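Local coordinates for protein DR2417 (PDB 4XWW) that degrades RNA from the 5' end as a two-metal-ion nuclease of the metallo-beta-lactamase superfamily and probably takes part in ribosomal RNA maturation, at residues C150-N158 against F245-Q253; P220-L229 against T373-H381. All coordinates share one frame; numbering follows the deposited sequence.

Contact 1: C150-N158 against F245-Q253. With ZN (zinc ion), chain E; nucleotides of chain C.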
# COMPACT_ATOMS: atom_id res chain seq x y z
N CYS A 150 24.27 12.92 -22.38
CA CYS A 150 22.94 13.31 -21.93
C CYS A 150 21.92 12.20 -22.10
O CYS A 150 21.82 11.60 -23.16
CB CYS A 150 22.49 14.55 -22.70
SG CYS A 150 20.87 15.14 -22.18
N MET A 151 21.14 11.94 -21.05
CA MET A 151 19.92 11.14 -21.20
C MET A 151 18.76 11.87 -20.53
O MET A 151 18.87 12.30 -19.39
CB MET A 151 20.09 9.74 -20.59
CG MET A 151 21.24 8.93 -21.24
SD MET A 151 20.79 8.43 -22.92
CE MET A 151 19.65 7.13 -22.54
N THR A 152 17.65 12.02 -21.25
CA THR A 152 16.48 12.63 -20.63
C THR A 152 15.97 11.80 -19.45
O THR A 152 16.08 10.57 -19.44
CB THR A 152 15.33 12.82 -21.64
OG1 THR A 152 15.16 11.63 -22.42
CG2 THR A 152 15.61 13.98 -22.56
N HIS A 153 15.43 12.51 -18.48
CA HIS A 153 14.94 11.92 -17.23
C HIS A 153 13.99 12.97 -16.63
O HIS A 153 13.69 13.98 -17.27
CB HIS A 153 16.14 11.59 -16.31
CG HIS A 153 15.80 10.74 -15.11
ND1 HIS A 153 14.75 9.84 -15.09
CD2 HIS A 153 16.39 10.67 -13.89
CE1 HIS A 153 14.71 9.25 -13.91
NE2 HIS A 153 15.67 9.75 -13.16
N SER A 154 13.55 12.74 -15.40
CA SER A 154 12.56 13.59 -14.75
C SER A 154 13.20 14.71 -13.93
O SER A 154 12.51 15.41 -13.17
CB SER A 154 11.68 12.73 -13.86
OG SER A 154 12.51 11.84 -13.13
N ILE A 155 14.53 14.83 -14.05
CA ILE A 155 15.28 15.95 -13.45
C ILE A 155 16.34 16.37 -14.49
O ILE A 155 16.82 15.53 -15.24
CB ILE A 155 15.94 15.54 -12.09
CG1 ILE A 155 16.44 16.77 -11.32
CG2 ILE A 155 17.10 14.55 -12.31
CD1 ILE A 155 17.02 16.44 -9.94
N PRO A 156 16.66 17.68 -14.57
CA PRO A 156 17.70 18.13 -15.50
C PRO A 156 19.11 17.64 -15.11
O PRO A 156 19.31 17.16 -13.99
CB PRO A 156 17.63 19.66 -15.41
CG PRO A 156 16.26 19.95 -14.91
CD PRO A 156 15.90 18.81 -14.00
N ASP A 157 20.06 17.78 -16.04
CA ASP A 157 21.47 17.50 -15.78
C ASP A 157 21.63 16.05 -15.37
O ASP A 157 22.35 15.73 -14.42
CB ASP A 157 22.02 18.45 -14.72
CG ASP A 157 22.44 19.80 -15.29
OD1 ASP A 157 22.53 19.94 -16.53
OD2 ASP A 157 22.68 20.73 -14.48
N ASN A 158 20.94 15.19 -16.10
CA ASN A 158 20.98 13.74 -15.93
C ASN A 158 21.89 13.11 -16.96
O ASN A 158 21.75 13.36 -18.15
CB ASN A 158 19.58 13.16 -16.06
CG ASN A 158 19.56 11.68 -15.84
OD1 ASN A 158 19.63 11.22 -14.71
ND2 ASN A 158 19.45 10.92 -16.92
N PHE A 245 6.34 16.21 -8.12
CA PHE A 245 7.60 16.18 -7.38
C PHE A 245 8.25 17.56 -7.46
O PHE A 245 8.27 18.14 -8.53
CB PHE A 245 8.56 15.12 -7.96
CG PHE A 245 7.91 13.79 -8.23
CD1 PHE A 245 7.38 13.04 -7.20
CD2 PHE A 245 7.84 13.29 -9.53
CE1 PHE A 245 6.78 11.81 -7.45
CE2 PHE A 245 7.24 12.07 -9.79
CZ PHE A 245 6.71 11.33 -8.75
N ALA A 246 8.81 18.08 -6.36
CA ALA A 246 9.42 19.42 -6.41
C ALA A 246 10.61 19.48 -7.36
O ALA A 246 10.97 20.54 -7.86
CB ALA A 246 9.84 19.88 -5.02
N SER A 247 11.20 18.32 -7.62
CA SER A 247 12.36 18.25 -8.49
C SER A 247 12.02 18.03 -9.97
O SER A 247 12.92 17.89 -10.81
CB SER A 247 13.29 17.13 -8.02
OG SER A 247 12.73 15.85 -8.25
N GLN A 248 10.72 17.98 -10.31
CA GLN A 248 10.34 17.77 -11.70
C GLN A 248 10.42 19.11 -12.39
O GLN A 248 9.41 19.74 -12.71
CB GLN A 248 8.94 17.18 -11.85
CG GLN A 248 8.89 15.92 -12.73
CD GLN A 248 9.37 16.10 -14.19
OE1 GLN A 248 9.90 17.16 -14.58
NE2 GLN A 248 9.19 15.06 -14.98
N VAL A 249 11.65 19.56 -12.63
CA VAL A 249 11.88 20.89 -13.16
C VAL A 249 11.26 21.09 -14.54
O VAL A 249 10.71 22.16 -14.79
CB VAL A 249 13.39 21.21 -13.23
CG1 VAL A 249 13.58 22.63 -13.72
CG2 VAL A 249 14.04 21.02 -11.85
N TYR A 250 11.36 20.10 -15.43
CA TYR A 250 10.72 20.28 -16.74
C TYR A 250 9.20 20.50 -16.62
O TYR A 250 8.65 21.43 -17.22
CB TYR A 250 10.95 19.08 -17.66
CG TYR A 250 12.39 18.76 -17.93
CD1 TYR A 250 13.34 19.76 -18.14
CD2 TYR A 250 12.81 17.44 -17.97
CE1 TYR A 250 14.69 19.43 -18.39
CE2 TYR A 250 14.12 17.11 -18.22
CZ TYR A 250 15.05 18.10 -18.43
OH TYR A 250 16.35 17.71 -18.67
N ARG A 251 8.55 19.60 -15.90
CA ARG A 251 7.11 19.69 -15.61
C ARG A 251 6.73 21.07 -15.05
O ARG A 251 5.80 21.73 -15.54
CB ARG A 251 6.72 18.59 -14.63
CG ARG A 251 5.20 18.47 -14.30
CD ARG A 251 4.42 17.66 -15.34
NE ARG A 251 5.03 16.37 -15.65
CZ ARG A 251 4.88 15.25 -14.95
NH1 ARG A 251 4.08 15.22 -13.87
NH2 ARG A 251 5.52 14.15 -15.36
N ILE A 252 7.45 21.50 -14.02
CA ILE A 252 7.14 22.76 -13.38
C ILE A 252 7.40 23.94 -14.33
O ILE A 252 6.59 24.85 -14.41
CB ILE A 252 7.93 22.94 -12.08
CG1 ILE A 252 7.49 21.86 -11.08
CG2 ILE A 252 7.67 24.31 -11.50
CD1 ILE A 252 8.36 21.74 -9.83
N GLN A 253 8.50 23.91 -15.07
CA GLN A 253 8.76 25.01 -16.00
C GLN A 253 7.64 25.10 -17.04
O GLN A 253 7.14 26.19 -17.34
CB GLN A 253 10.10 24.84 -16.72
CG GLN A 253 10.34 25.93 -17.78
CD GLN A 253 10.61 27.30 -17.17
OE1 GLN A 253 11.30 27.42 -16.16
NE2 GLN A 253 10.09 28.35 -17.81
ZN ZN E . 16.39 9.46 -11.15
P U C 5 9.19 16.19 -2.68
OP1 U C 5 8.25 15.11 -3.04
OP2 U C 5 9.16 17.47 -3.42
O5' U C 5 8.99 16.52 -1.13
C5' U C 5 7.75 17.06 -0.67
C4' U C 5 7.47 16.64 0.75
O4' U C 5 8.33 15.53 1.13
C3' U C 5 7.75 17.68 1.81
O3' U C 5 6.73 18.67 1.88
C2' U C 5 7.85 16.82 3.06
O2' U C 5 6.60 16.39 3.53
C1' U C 5 8.64 15.62 2.51
N1 U C 5 10.09 15.79 2.67
C2 U C 5 10.63 15.46 3.90
O2 U C 5 9.97 15.03 4.82
N3 U C 5 11.99 15.65 4.00
C4 U C 5 12.84 16.13 3.02
O4 U C 5 14.04 16.25 3.27
C5 U C 5 12.20 16.46 1.78
C6 U C 5 10.87 16.28 1.66
P U C 4 13.61 13.61 -5.55
OP1 U C 4 13.42 14.72 -6.50
OP2 U C 4 14.87 12.82 -5.57
O5' U C 4 13.38 14.22 -4.10
C5' U C 4 13.12 13.39 -2.96
C4' U C 4 11.65 13.36 -2.65
O4' U C 4 11.37 12.20 -1.81
C3' U C 4 11.11 14.56 -1.88
O3' U C 4 10.68 15.61 -2.75
C2' U C 4 10.03 13.93 -1.00
O2' U C 4 8.84 13.62 -1.69
C1' U C 4 10.70 12.61 -0.64
N1 U C 4 11.71 12.75 0.43
C2 U C 4 11.35 12.35 1.70
O2 U C 4 10.25 11.90 1.97
N3 U C 4 12.33 12.51 2.65
C4 U C 4 13.60 13.00 2.47
O4 U C 4 14.37 13.08 3.43
C5 U C 4 13.89 13.39 1.12
C6 U C 4 12.96 13.25 0.17
O HOH W 1 16.89 15.21 -17.98
O HOH W 2 10.79 14.42 -17.64
O HOH W 3 12.15 14.66 -10.62
O HOH W 4 19.09 18.46 -18.75
O HOH W 5 15.97 7.70 -10.71

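Contact 2: P220-L229 against T373-H381. With nucleotides of chain C.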
# COMPACT_ATOMS: atom_id res chain seq x y z
N PRO A 220 5.17 8.37 -22.17
CA PRO A 220 4.75 9.62 -22.82
C PRO A 220 5.74 10.75 -22.64
O PRO A 220 6.48 10.75 -21.66
CB PRO A 220 3.42 9.96 -22.11
CG PRO A 220 2.96 8.67 -21.53
CD PRO A 220 4.18 7.90 -21.18
N SER A 221 5.73 11.69 -23.58
CA SER A 221 6.59 12.87 -23.56
C SER A 221 6.11 13.96 -22.61
O SER A 221 4.89 14.18 -22.48
CB SER A 221 6.67 13.45 -24.97
OG SER A 221 7.41 14.64 -24.99
N GLU A 222 7.04 14.69 -21.99
CA GLU A 222 6.64 15.85 -21.19
C GLU A 222 5.93 16.91 -22.04
O GLU A 222 5.12 17.68 -21.52
CB GLU A 222 7.82 16.47 -20.46
CG GLU A 222 8.32 15.64 -19.29
CD GLU A 222 7.32 15.53 -18.14
OE1 GLU A 222 6.54 16.48 -17.90
OE2 GLU A 222 7.32 14.48 -17.46
N ALA A 223 6.19 16.93 -23.35
CA ALA A 223 5.52 17.93 -24.16
C ALA A 223 4.02 17.61 -24.26
O ALA A 223 3.19 18.51 -24.27
CB ALA A 223 6.16 18.04 -25.56
N GLU A 224 3.68 16.32 -24.31
CA GLU A 224 2.28 15.92 -24.35
C GLU A 224 1.59 16.21 -23.02
O GLU A 224 0.47 16.70 -22.99
CB GLU A 224 2.14 14.43 -24.67
CG GLU A 224 0.68 14.03 -24.85
CD GLU A 224 0.42 12.56 -24.61
OE1 GLU A 224 1.34 11.75 -24.79
OE2 GLU A 224 -0.73 12.23 -24.24
N ILE A 225 2.27 15.90 -21.92
CA ILE A 225 1.71 16.21 -20.59
C ILE A 225 1.48 17.72 -20.46
O ILE A 225 0.46 18.13 -19.93
CB ILE A 225 2.64 15.72 -19.45
CG1 ILE A 225 2.94 14.22 -19.59
CG2 ILE A 225 2.03 16.07 -18.07
CD1 ILE A 225 1.71 13.33 -19.75
N ALA A 226 2.41 18.54 -20.93
CA ALA A 226 2.24 20.00 -20.87
C ALA A 226 1.02 20.46 -21.67
O ALA A 226 0.24 21.31 -21.21
CB ALA A 226 3.51 20.71 -21.37
N ARG A 227 0.85 19.89 -22.87
CA ARG A 227 -0.33 20.20 -23.68
C ARG A 227 -1.62 19.82 -22.95
O ARG A 227 -2.61 20.57 -22.94
CB ARG A 227 -0.26 19.47 -25.03
CG ARG A 227 0.70 20.09 -26.03
CD ARG A 227 0.46 19.53 -27.43
NE ARG A 227 0.78 18.10 -27.49
CZ ARG A 227 1.99 17.62 -27.72
NH1 ARG A 227 3.01 18.46 -27.90
NH2 ARG A 227 2.20 16.32 -27.75
N ASN A 228 -1.60 18.64 -22.34
CA ASN A 228 -2.77 18.17 -21.60
C ASN A 228 -3.10 19.06 -20.40
O ASN A 228 -4.29 19.37 -20.15
CB ASN A 228 -2.55 16.73 -21.14
CG ASN A 228 -2.53 15.75 -22.30
OD1 ASN A 228 -2.82 16.11 -23.44
ND2 ASN A 228 -2.21 14.48 -22.01
N LEU A 229 -2.06 19.46 -19.67
CA LEU A 229 -2.24 20.35 -18.53
C LEU A 229 -2.79 21.70 -18.98
O LEU A 229 -3.67 22.24 -18.33
CB LEU A 229 -0.93 20.53 -17.74
CG LEU A 229 -0.57 19.32 -16.87
CD1 LEU A 229 0.87 19.46 -16.34
CD2 LEU A 229 -1.60 19.13 -15.70
N THR A 373 -7.50 8.95 -15.45
CA THR A 373 -8.62 9.70 -16.00
C THR A 373 -8.13 10.85 -16.88
O THR A 373 -8.64 11.08 -17.97
CB THR A 373 -9.49 10.26 -14.87
OG1 THR A 373 -9.76 9.22 -13.91
CG2 THR A 373 -10.79 10.81 -15.42
N TYR A 374 -7.16 11.57 -16.36
CA TYR A 374 -6.51 12.64 -17.09
C TYR A 374 -5.02 12.32 -17.23
O TYR A 374 -4.37 11.93 -16.25
CB TYR A 374 -6.69 13.97 -16.37
CG TYR A 374 -8.13 14.39 -16.20
CD1 TYR A 374 -8.87 13.96 -15.11
CD2 TYR A 374 -8.73 15.22 -17.13
CE1 TYR A 374 -10.18 14.36 -14.93
CE2 TYR A 374 -10.05 15.62 -16.97
CZ TYR A 374 -10.77 15.18 -15.87
OH TYR A 374 -12.07 15.57 -15.70
N ARG A 375 -4.47 12.46 -18.44
CA ARG A 375 -3.07 12.10 -18.63
C ARG A 375 -2.21 13.29 -18.25
O ARG A 375 -1.81 14.07 -19.12
CB ARG A 375 -2.77 11.67 -20.06
CG ARG A 375 -1.37 11.03 -20.15
CD ARG A 375 -0.91 10.71 -21.57
NE ARG A 375 -1.84 9.82 -22.26
CZ ARG A 375 -1.82 8.50 -22.19
NH1 ARG A 375 -2.71 7.78 -22.86
NH2 ARG A 375 -0.91 7.89 -21.44
N VAL A 376 -1.96 13.43 -16.96
CA VAL A 376 -1.28 14.60 -16.45
C VAL A 376 0.06 14.23 -15.79
O VAL A 376 0.64 15.02 -15.05
CB VAL A 376 -2.16 15.39 -15.46
CG1 VAL A 376 -3.33 16.01 -16.21
CG2 VAL A 376 -2.67 14.49 -14.33
N HIS A 377 0.54 13.03 -16.07
CA HIS A 377 1.88 12.63 -15.62
C HIS A 377 2.55 11.70 -16.61
O HIS A 377 1.91 10.82 -17.17
CB HIS A 377 1.78 11.92 -14.26
CG HIS A 377 3.10 11.47 -13.73
ND1 HIS A 377 4.07 12.35 -13.28
CD2 HIS A 377 3.61 10.23 -13.55
CE1 HIS A 377 5.12 11.67 -12.87
NE2 HIS A 377 4.87 10.38 -13.01
N ALA A 378 3.86 11.91 -16.79
CA ALA A 378 4.71 10.98 -17.53
C ALA A 378 5.84 10.53 -16.63
O ALA A 378 6.50 11.35 -16.00
CB ALA A 378 5.28 11.64 -18.79
N SER A 379 6.08 9.23 -16.59
CA SER A 379 7.20 8.65 -15.85
C SER A 379 8.55 9.22 -16.30
O SER A 379 8.73 9.59 -17.46
CB SER A 379 7.20 7.12 -16.03
OG SER A 379 8.34 6.52 -15.43
N GLY A 380 9.48 9.29 -15.37
CA GLY A 380 10.85 9.63 -15.71
C GLY A 380 11.61 8.46 -16.33
O GLY A 380 12.78 8.62 -16.70
N HIS A 381 11.00 7.27 -16.40
CA HIS A 381 11.78 6.10 -16.83
C HIS A 381 11.24 5.44 -18.11
O HIS A 381 10.03 5.39 -18.34
CB HIS A 381 11.88 5.06 -15.71
CG HIS A 381 12.46 5.57 -14.43
ND1 HIS A 381 13.80 5.45 -14.13
CD2 HIS A 381 11.90 6.21 -13.37
CE1 HIS A 381 14.03 5.97 -12.94
NE2 HIS A 381 12.90 6.45 -12.46
P U C 2 7.82 7.74 -12.22
OP1 U C 2 8.62 8.98 -12.36
OP2 U C 2 7.90 6.69 -13.25
O5' U C 2 8.16 7.04 -10.83
C5' U C 2 8.23 7.78 -9.60
C4' U C 2 9.32 7.23 -8.72
O4' U C 2 8.92 5.96 -8.15
C3' U C 2 10.67 6.98 -9.40
O3' U C 2 11.71 7.38 -8.52
C2' U C 2 10.71 5.46 -9.54
O2' U C 2 12.02 4.95 -9.59
C1' U C 2 9.99 5.04 -8.26
N1 U C 2 9.44 3.68 -8.30
C2 U C 2 9.58 2.90 -7.16
O2 U C 2 10.13 3.31 -6.15
N3 U C 2 9.06 1.64 -7.26
C4 U C 2 8.43 1.08 -8.35
O4 U C 2 8.01 -0.08 -8.28
C5 U C 2 8.32 1.94 -9.48
C6 U C 2 8.82 3.18 -9.42
O3' U C 1 6.27 8.16 -12.05
P U C 3 12.98 8.15 -9.10
OP1 U C 3 12.77 8.35 -10.55
OP2 U C 3 14.19 7.44 -8.63
O5' U C 3 12.89 9.57 -8.40
C5' U C 3 11.70 10.36 -8.50
C4' U C 3 11.37 10.97 -7.16
O4' U C 3 10.60 10.02 -6.37
C3' U C 3 12.59 11.34 -6.31
O3' U C 3 12.39 12.61 -5.71
C2' U C 3 12.63 10.23 -5.25
O2' U C 3 13.22 10.64 -4.03
C1' U C 3 11.15 9.93 -5.08
N1 U C 3 10.89 8.58 -4.55
C2 U C 3 10.05 8.46 -3.47
O2 U C 3 9.49 9.42 -2.95
N3 U C 3 9.86 7.18 -3.02
C4 U C 3 10.43 6.03 -3.53
O4 U C 3 10.16 4.94 -3.01
C5 U C 3 11.30 6.24 -4.64
C6 U C 3 11.50 7.48 -5.10
O HOH W 6 8.87 12.46 -17.87

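Contact 1: C150-N158 against F245-Q253
CG of Tyr250 is anti to its own carbonyl carbon (chi1 -58°), which lays the ring alongside Pro156 of the loop 150-158 and brings its edge to His153 O. The evidence is an edge approach: His153 O lies near the ring plane, 3.3 Å from Tyr250 CE2. Pro156 slides past the ring in the opposite sense, its CG 3.9 Å from Tyr250 CE1, and runs at about a right angle to Val249, with CG 3.6 Å from Val249 CB. In Gln248 the bend at chi2 (-60°) brings the amide beside Ser154, with NE2 3.6 Å from Ser154 CB. OE1 of the same amide accepts from Arg251 N and caps the helix that begins at Val249.

No direct hydrogen bond joins the two segments. Ser154 O instead receives an almost straight CA-H contact from Gln248, 3.5 Å from CA with 178° at the hydrogen. Water molecules supply the rest. One donates to Ser154 O at 2.7 Å and also hydrogen-bonds Ser247 OG; a second donates to His153 O at 3.0 Å and accepts from Gln248 NE2. Tyr250 OH holds two more, which lead to the backbone of Ile155 and Asp157.

His153 points away from 245-253, and its NE2 binds zinc at 2.2 Å, with His84 and His86 completing the protein ligands, while its ND1 probably hydrogen-bonds Gly380 O. The chemistry therefore implies an interface between the metallo-beta-lactamase and beta-CASP parts in which apolar packing and bridging water, not direct polar bonds, hold a zinc-binding loop against the start of helix 249-261 and the turn before it, where Ala246 N donates to a phosphate oxygen of U5 of the RNA.

Contact 2: P220-L229 against T373-H381
The carboxylate of Glu224 and the guanidinium of Arg375 are not coplanar: their planes stand 55° apart, and the salt bridge runs from OE2 to NE at 3.3 Å. Pro220 CG approaches the same guanidinium obliquely. The amide of Asn228, by contrast, has Arg375 O in its plane, and its ND2 donates along a lone pair of that carbonyl over 2.9 Å, with 166° at the hydrogen.

Two imidazoles of 373-381 use their edges on the RNA. His377 NE2 hydrogen-bonds O3' of U1 at 2.8 Å, the direction undecided, and His381 NE2 donates to OP1 of U3 at 2.7 Å. Between them Gly380 N donates to OP1 of U2. Residues 377-381 probably form the substrate site, with His381 the probable proton acceptor; its ND1 is bonded to Asp209.

Behind the RNA, apolar groups close the contact. Ala378 CB sits against Ile225 CG1 at 3.6 Å, while Leu229 CD2 crosses Val376 at about a right angle, 3.6 Å from CG1.

The face of helix 222-234 carrying Glu224, Ile225 and Asn228 thus backs the loop that leaves strand 367-369 and leads to helix 384-394, while Ile225 and Leu229 also touch helix 249-261, so that these two side chains are shared between the loop and that helix.

Overall arrangement
The four segments alternate along the chain, 150-158, 220-229, 245-253 and 373-381, so the two contacts interlock; their centres lie about 13 Å apart on one side of the chain's centre. Helices 222-234 and 249-261, one from each contact, pack together and are joined by the salt bridge of Arg251 NE to Glu222 OE1 (2.7 Å). Arg251 NH1 also reaches His377 ND1, linking contact 1 to an RNA-binding histidine of contact 2. The zinc-binding loop 150-158 in turn meets the substrate loop 373-381 directly. Metal-binding and RNA-binding elements are thereby held in one framework, consistent with alignment of the RNA backbone beside the zinc centre.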